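Local coordinates for protein ribokinase RBSK (Mycobacterium tuberculosis, PDB 3GO6) that probably phosphorylates D-ribose at O-5 with magnesium and ATP, giving the D-ribose 5-phosphate used for nucleotides, histidine, tryptophan and the pentose phosphate pathway, at residues A[53-67]-A[84-97]. Residues are numbered along the deposited sequence; the frame is centred on the assembly and turned at random.
Sequences RTPGGKGANQAVAAA and AAAQLRAHLRANAV. With RIB (alpha-D-ribofuranose), chain C.
Arg53 NH1 donates to Gln87 OE1 (3.0 Å), a bent hydrogen bond (N-H...O 141°) with guanidinium and amide planes 61° apart. The Arg53 chain is extended as far as NE, with CG anti to the backbone N. One water links Arg53 NH2 to Gln87 OE1; another joins Arg53 O and NH1 to Gln87 NE2, so both ends of the amide are tied to the strand. A third water sits at the edge of the His91 ring, in its plane, 2.8 Å from NE2, and donates to Asn61 OD1.

The Pro55 ring wedges between His91 and Leu88, its CB 3.5 Å from His91 CG and 3.7 Å from Leu88 CD2. Further along, helices 58-67 and 84-94 run nearly parallel (18°). Val64 CG2 meets Leu92 CD2 at 3.9 Å, while its CG1 rests on the Asn95 amide, itself held by ND2 bonding back to His91 O. A Schellman motif with Ala96 at C-prime ends helix 84-94 and leads into Val97, which packs on Ala63.

Gly57 N and Asn61 ND2 both donate to ribose O3. Helix 84-94 packs on Pro55 and Ala60, flanking the glycine-rich turn of the PfkB-family sugar site, where the lid sheet joins the main domain.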
loop_
_atom_site.group_PDB
_atom_site.type_symbol
_atom_site.label_atom_id
_atom_site.label_comp_id
_atom_site.label_asym_id
_atom_site.label_seq_id
_atom_site.Cartn_x
_atom_site.Cartn_y
_atom_site.Cartn_z
ATOM N N ARG A 53 2.626 -8.358 3.008
ATOM C CA ARG A 53 3.079 -7.379 3.992
ATOM C C ARG A 53 4.288 -8.012 4.691
ATOM O O ARG A 53 4.138 -8.997 5.406
ATOM C CB ARG A 53 1.934 -7.062 4.975
ATOM C CG ARG A 53 2.306 -6.082 6.075
ATOM C CD ARG A 53 1.086 -5.720 6.939
ATOM N NE ARG A 53 1.483 -4.802 8.017
ATOM C CZ ARG A 53 1.988 -5.180 9.193
ATOM N NH1 ARG A 53 2.140 -6.466 9.469
ATOM N NH2 ARG A 53 2.328 -4.261 10.107
ATOM N N THR A 54 5.492 -7.485 4.453
ATOM C CA THR A 54 6.728 -8.120 4.952
ATOM C C THR A 54 7.739 -7.071 5.436
ATOM O O THR A 54 7.773 -5.974 4.916
ATOM C CB THR A 54 7.444 -8.987 3.846
ATOM O OG1 THR A 54 7.713 -8.175 2.689
ATOM C CG2 THR A 54 6.591 -10.233 3.446
ATOM N N PRO A 55 8.535 -7.395 6.463
ATOM C CA PRO A 55 9.589 -6.465 6.895
ATOM C C PRO A 55 10.615 -6.199 5.792
ATOM O O PRO A 55 11.002 -7.126 5.050
ATOM C CB PRO A 55 10.282 -7.219 8.028
ATOM C CG PRO A 55 9.283 -8.178 8.522
ATOM C CD PRO A 55 8.473 -8.599 7.311
ATOM N N GLY A 56 11.033 -4.949 5.673
ATOM C CA GLY A 56 12.112 -4.586 4.743
ATOM C C GLY A 56 12.727 -3.257 5.111
ATOM O O GLY A 56 12.963 -2.984 6.292
ATOM N N GLY A 57 12.940 -2.406 4.110
ATOM C CA GLY A 57 13.709 -1.178 4.284
ATOM C C GLY A 57 15.112 -1.385 3.741
ATOM O O GLY A 57 15.744 -2.404 4.023
ATOM N N LYS A 58 15.622 -0.422 2.972
ATOM C CA LYS A 58 16.984 -0.540 2.416
ATOM C C LYS A 58 18.039 -0.929 3.455
ATOM O O LYS A 58 18.897 -1.772 3.192
ATOM C CB LYS A 58 17.435 0.772 1.756
ATOM C CG LYS A 58 16.779 1.045 0.429
ATOM C CD LYS A 58 17.387 2.314 -0.207
ATOM C CE LYS A 58 16.519 2.796 -1.356
ATOM N NZ LYS A 58 16.002 1.664 -2.239
ATOM N N GLY A 59 18.007 -0.312 4.625
ATOM C CA GLY A 59 19.057 -0.570 5.614
ATOM C C GLY A 59 18.923 -1.982 6.175
ATOM O O GLY A 59 19.902 -2.738 6.252
ATOM N N ALA A 60 17.706 -2.332 6.578
ATOM C CA ALA A 60 17.432 -3.673 7.092
ATOM C C ALA A 60 17.804 -4.726 6.038
ATOM O O ALA A 60 18.460 -5.718 6.361
ATOM C CB ALA A 60 15.955 -3.784 7.456
ATOM N N ASN A 61 17.376 -4.517 4.795
ATOM C CA ASN A 61 17.647 -5.473 3.707
ATOM C C ASN A 61 19.145 -5.643 3.477
ATOM O O ASN A 61 19.626 -6.763 3.246
ATOM C CB ASN A 61 17.030 -5.011 2.374
ATOM C CG ASN A 61 15.524 -4.987 2.386
ATOM O OD1 ASN A 61 14.888 -5.558 3.268
ATOM N ND2 ASN A 61 14.937 -4.335 1.378
ATOM N N GLN A 62 19.880 -4.527 3.513
ATOM C CA GLN A 62 21.331 -4.581 3.297
ATOM C C GLN A 62 22.051 -5.272 4.457
ATOM O O GLN A 62 22.991 -6.039 4.237
ATOM C CB GLN A 62 21.899 -3.190 3.012
ATOM C CG GLN A 62 21.394 -2.692 1.652
ATOM C CD GLN A 62 21.782 -1.290 1.311
ATOM O OE1 GLN A 62 22.650 -0.704 1.930
ATOM N NE2 GLN A 62 21.115 -0.730 0.294
ATOM N N ALA A 63 21.579 -5.035 5.681
ATOM C CA ALA A 63 22.126 -5.704 6.863
ATOM C C ALA A 63 21.891 -7.218 6.788
ATOM O O ALA A 63 22.809 -8.012 7.061
ATOM C CB ALA A 63 21.499 -5.096 8.152
ATOM N N VAL A 64 20.680 -7.622 6.415
ATOM C CA VAL A 64 20.323 -9.038 6.277
ATOM C C VAL A 64 21.174 -9.744 5.202
ATOM O O VAL A 64 21.696 -10.846 5.417
ATOM C CB VAL A 64 18.817 -9.226 6.004
ATOM C CG1 VAL A 64 18.519 -10.653 5.567
ATOM C CG2 VAL A 64 17.982 -8.869 7.278
ATOM N N ALA A 65 21.342 -9.088 4.061
ATOM C CA ALA A 65 22.187 -9.636 2.991
ATOM C C ALA A 65 23.655 -9.772 3.414
ATOM O O ALA A 65 24.302 -10.803 3.138
ATOM C CB ALA A 65 22.062 -8.788 1.715
ATOM N N ALA A 66 24.196 -8.746 4.068
ATOM C CA ALA A 66 25.564 -8.826 4.592
ATOM C C ALA A 66 25.737 -9.979 5.600
ATOM O O ALA A 66 26.754 -10.679 5.578
ATOM C CB ALA A 66 25.984 -7.495 5.214
ATOM N N ALA A 67 24.749 -10.167 6.480
ATOM C CA ALA A 67 24.774 -11.268 7.465
ATOM C C ALA A 67 24.694 -12.649 6.801
ATOM O O ALA A 67 25.487 -13.550 7.134
ATOM C CB ALA A 67 23.664 -11.098 8.500
ATOM N N ALA A 84 4.070 -2.543 14.336
ATOM C CA ALA A 84 4.977 -2.894 13.208
ATOM C C ALA A 84 6.397 -3.090 13.681
ATOM O O ALA A 84 7.090 -3.998 13.219
ATOM C CB ALA A 84 4.960 -1.821 12.127
ATOM N N ALA A 85 6.847 -2.235 14.601
ATOM C CA ALA A 85 8.232 -2.276 15.052
ATOM C C ALA A 85 8.622 -3.624 15.659
ATOM O O ALA A 85 9.768 -4.032 15.552
ATOM C CB ALA A 85 8.502 -1.168 16.042
ATOM N N ALA A 86 7.684 -4.312 16.304
ATOM C CA ALA A 86 7.999 -5.623 16.910
ATOM C C ALA A 86 8.352 -6.658 15.832
ATOM O O ALA A 86 9.299 -7.414 15.968
ATOM C CB ALA A 86 6.807 -6.129 17.751
ATOM N N GLN A 87 7.568 -6.666 14.757
ATOM C CA GLN A 87 7.778 -7.542 13.616
ATOM C C GLN A 87 9.078 -7.197 12.859
ATOM O O GLN A 87 9.811 -8.092 12.418
ATOM C CB GLN A 87 6.534 -7.452 12.718
ATOM C CG GLN A 87 6.493 -8.437 11.563
ATOM C CD GLN A 87 5.186 -8.384 10.768
ATOM O OE1 GLN A 87 4.195 -7.785 11.207
ATOM N NE2 GLN A 87 5.185 -9.022 9.589
ATOM N N LEU A 88 9.366 -5.902 12.727
ATOM C CA LEU A 88 10.591 -5.437 12.067
ATOM C C LEU A 88 11.845 -5.844 12.848
ATOM O O LEU A 88 12.828 -6.328 12.263
ATOM C CB LEU A 88 10.565 -3.904 11.875
ATOM C CG LEU A 88 9.441 -3.378 10.979
ATOM C CD1 LEU A 88 9.488 -1.842 10.976
ATOM C CD2 LEU A 88 9.631 -3.961 9.570
ATOM N N ARG A 89 11.813 -5.647 14.162
ATOM C CA ARG A 89 12.916 -6.060 15.033
ATOM C C ARG A 89 13.143 -7.576 14.995
ATOM O O ARG A 89 14.273 -8.041 14.951
ATOM C CB ARG A 89 12.626 -5.659 16.492
ATOM C CG ARG A 89 12.767 -4.192 16.811
ATOM C CD ARG A 89 12.038 -3.871 18.161
ATOM N NE ARG A 89 12.114 -2.436 18.498
ATOM C CZ ARG A 89 13.225 -1.876 18.942
ATOM N NH1 ARG A 89 14.302 -2.637 19.090
ATOM N NH2 ARG A 89 13.269 -0.578 19.234
ATOM N N ALA A 90 12.065 -8.339 15.057
ATOM C CA ALA A 90 12.168 -9.796 15.076
ATOM C C ALA A 90 12.762 -10.303 13.749
ATOM O O ALA A 90 13.539 -11.258 13.738
ATOM C CB ALA A 90 10.806 -10.409 15.326
ATOM N N HIS A 91 12.400 -9.662 12.637
ATOM C CA HIS A 91 12.970 -10.014 11.311
ATOM C C HIS A 91 14.498 -9.892 11.331
ATOM O O HIS A 91 15.213 -10.798 10.852
ATOM C CB HIS A 91 12.344 -9.140 10.187
ATOM C CG HIS A 91 13.035 -9.251 8.853
ATOM N ND1 HIS A 91 13.058 -10.414 8.113
ATOM C CD2 HIS A 91 13.700 -8.328 8.117
ATOM C CE1 HIS A 91 13.718 -10.207 6.983
ATOM N NE2 HIS A 91 14.108 -8.945 6.956
ATOM N N LEU A 92 14.998 -8.793 11.890
ATOM C CA LEU A 92 16.440 -8.561 12.006
ATOM C C LEU A 92 17.123 -9.555 12.957
ATOM O O LEU A 92 18.141 -10.167 12.598
ATOM C CB LEU A 92 16.726 -7.109 12.391
ATOM C CG LEU A 92 16.469 -6.134 11.220
ATOM C CD1 LEU A 92 16.318 -4.701 11.697
ATOM C CD2 LEU A 92 17.582 -6.240 10.169
ATOM N N ARG A 93 16.542 -9.758 14.140
ATOM C CA ARG A 93 17.049 -10.785 15.078
ATOM C C ARG A 93 17.092 -12.176 14.461
ATOM O O ARG A 93 18.054 -12.915 14.681
ATOM C CB ARG A 93 16.213 -10.842 16.369
ATOM C CG ARG A 93 16.241 -9.578 17.215
ATOM C CD ARG A 93 15.723 -9.878 18.685
ATOM N NE ARG A 93 14.445 -10.607 18.654
ATOM C CZ ARG A 93 13.238 -10.041 18.636
ATOM N NH1 ARG A 93 13.094 -8.727 18.666
ATOM N NH2 ARG A 93 12.163 -10.806 18.581
ATOM N N ALA A 94 16.058 -12.537 13.699
ATOM C CA ALA A 94 15.965 -13.851 13.061
ATOM C C ALA A 94 17.100 -14.064 12.060
ATOM O O ALA A 94 17.449 -15.212 11.743
ATOM C CB ALA A 94 14.614 -14.009 12.355
ATOM N N ASN A 95 17.673 -12.962 11.572
ATOM C CA ASN A 95 18.757 -13.006 10.578
ATOM C C ASN A 95 20.144 -12.676 11.123
ATOM O O ASN A 95 21.074 -12.382 10.355
ATOM C CB ASN A 95 18.397 -12.098 9.390
ATOM C CG ASN A 95 17.337 -12.714 8.514
ATOM O OD1 ASN A 95 17.614 -13.642 7.753
ATOM N ND2 ASN A 95 16.108 -12.229 8.629
ATOM N N ALA A 96 20.276 -12.736 12.451
ATOM C CA ALA A 96 21.545 -12.505 13.177
ATOM C C ALA A 96 22.107 -11.088 13.049
ATOM O O ALA A 96 23.326 -10.875 13.157
ATOM C CB ALA A 96 22.620 -13.579 12.805
ATOM N N VAL A 97 21.225 -10.108 12.859
ATOM C CA VAL A 97 21.652 -8.716 12.787
ATOM C C VAL A 97 21.487 -8.125 14.180
ATOM O O VAL A 97 20.384 -8.169 14.751
ATOM C CB VAL A 97 20.798 -7.903 11.760
ATOM C CG1 VAL A 97 21.154 -6.437 11.808
ATOM C CG2 VAL A 97 20.956 -8.469 10.313
HETATM O O5 RIB C . 15.268 -1.623 -2.054
HETATM C C5 RIB C . 13.943 -2.047 -1.662
HETATM C C4 RIB C . 13.590 -1.395 -0.312
HETATM O O4 RIB C . 13.394 0.017 -0.533
HETATM C C3 RIB C . 12.274 -1.881 0.269
HETATM O O3 RIB C . 12.412 -2.915 1.276
HETATM C C2 RIB C . 11.613 -0.621 0.798
HETATM O O2 RIB C . 11.383 -0.691 2.210
HETATM C C1 RIB C . 12.499 0.558 0.424
HETATM O O1 RIB C . 13.272 1.026 1.537
HETATM O O HOH W 1 2.792 -5.494 12.468
HETATM O O HOH W 2 2.774 -9.220 7.884
HETATM O O HOH W 3 15.445 -7.584 4.917
#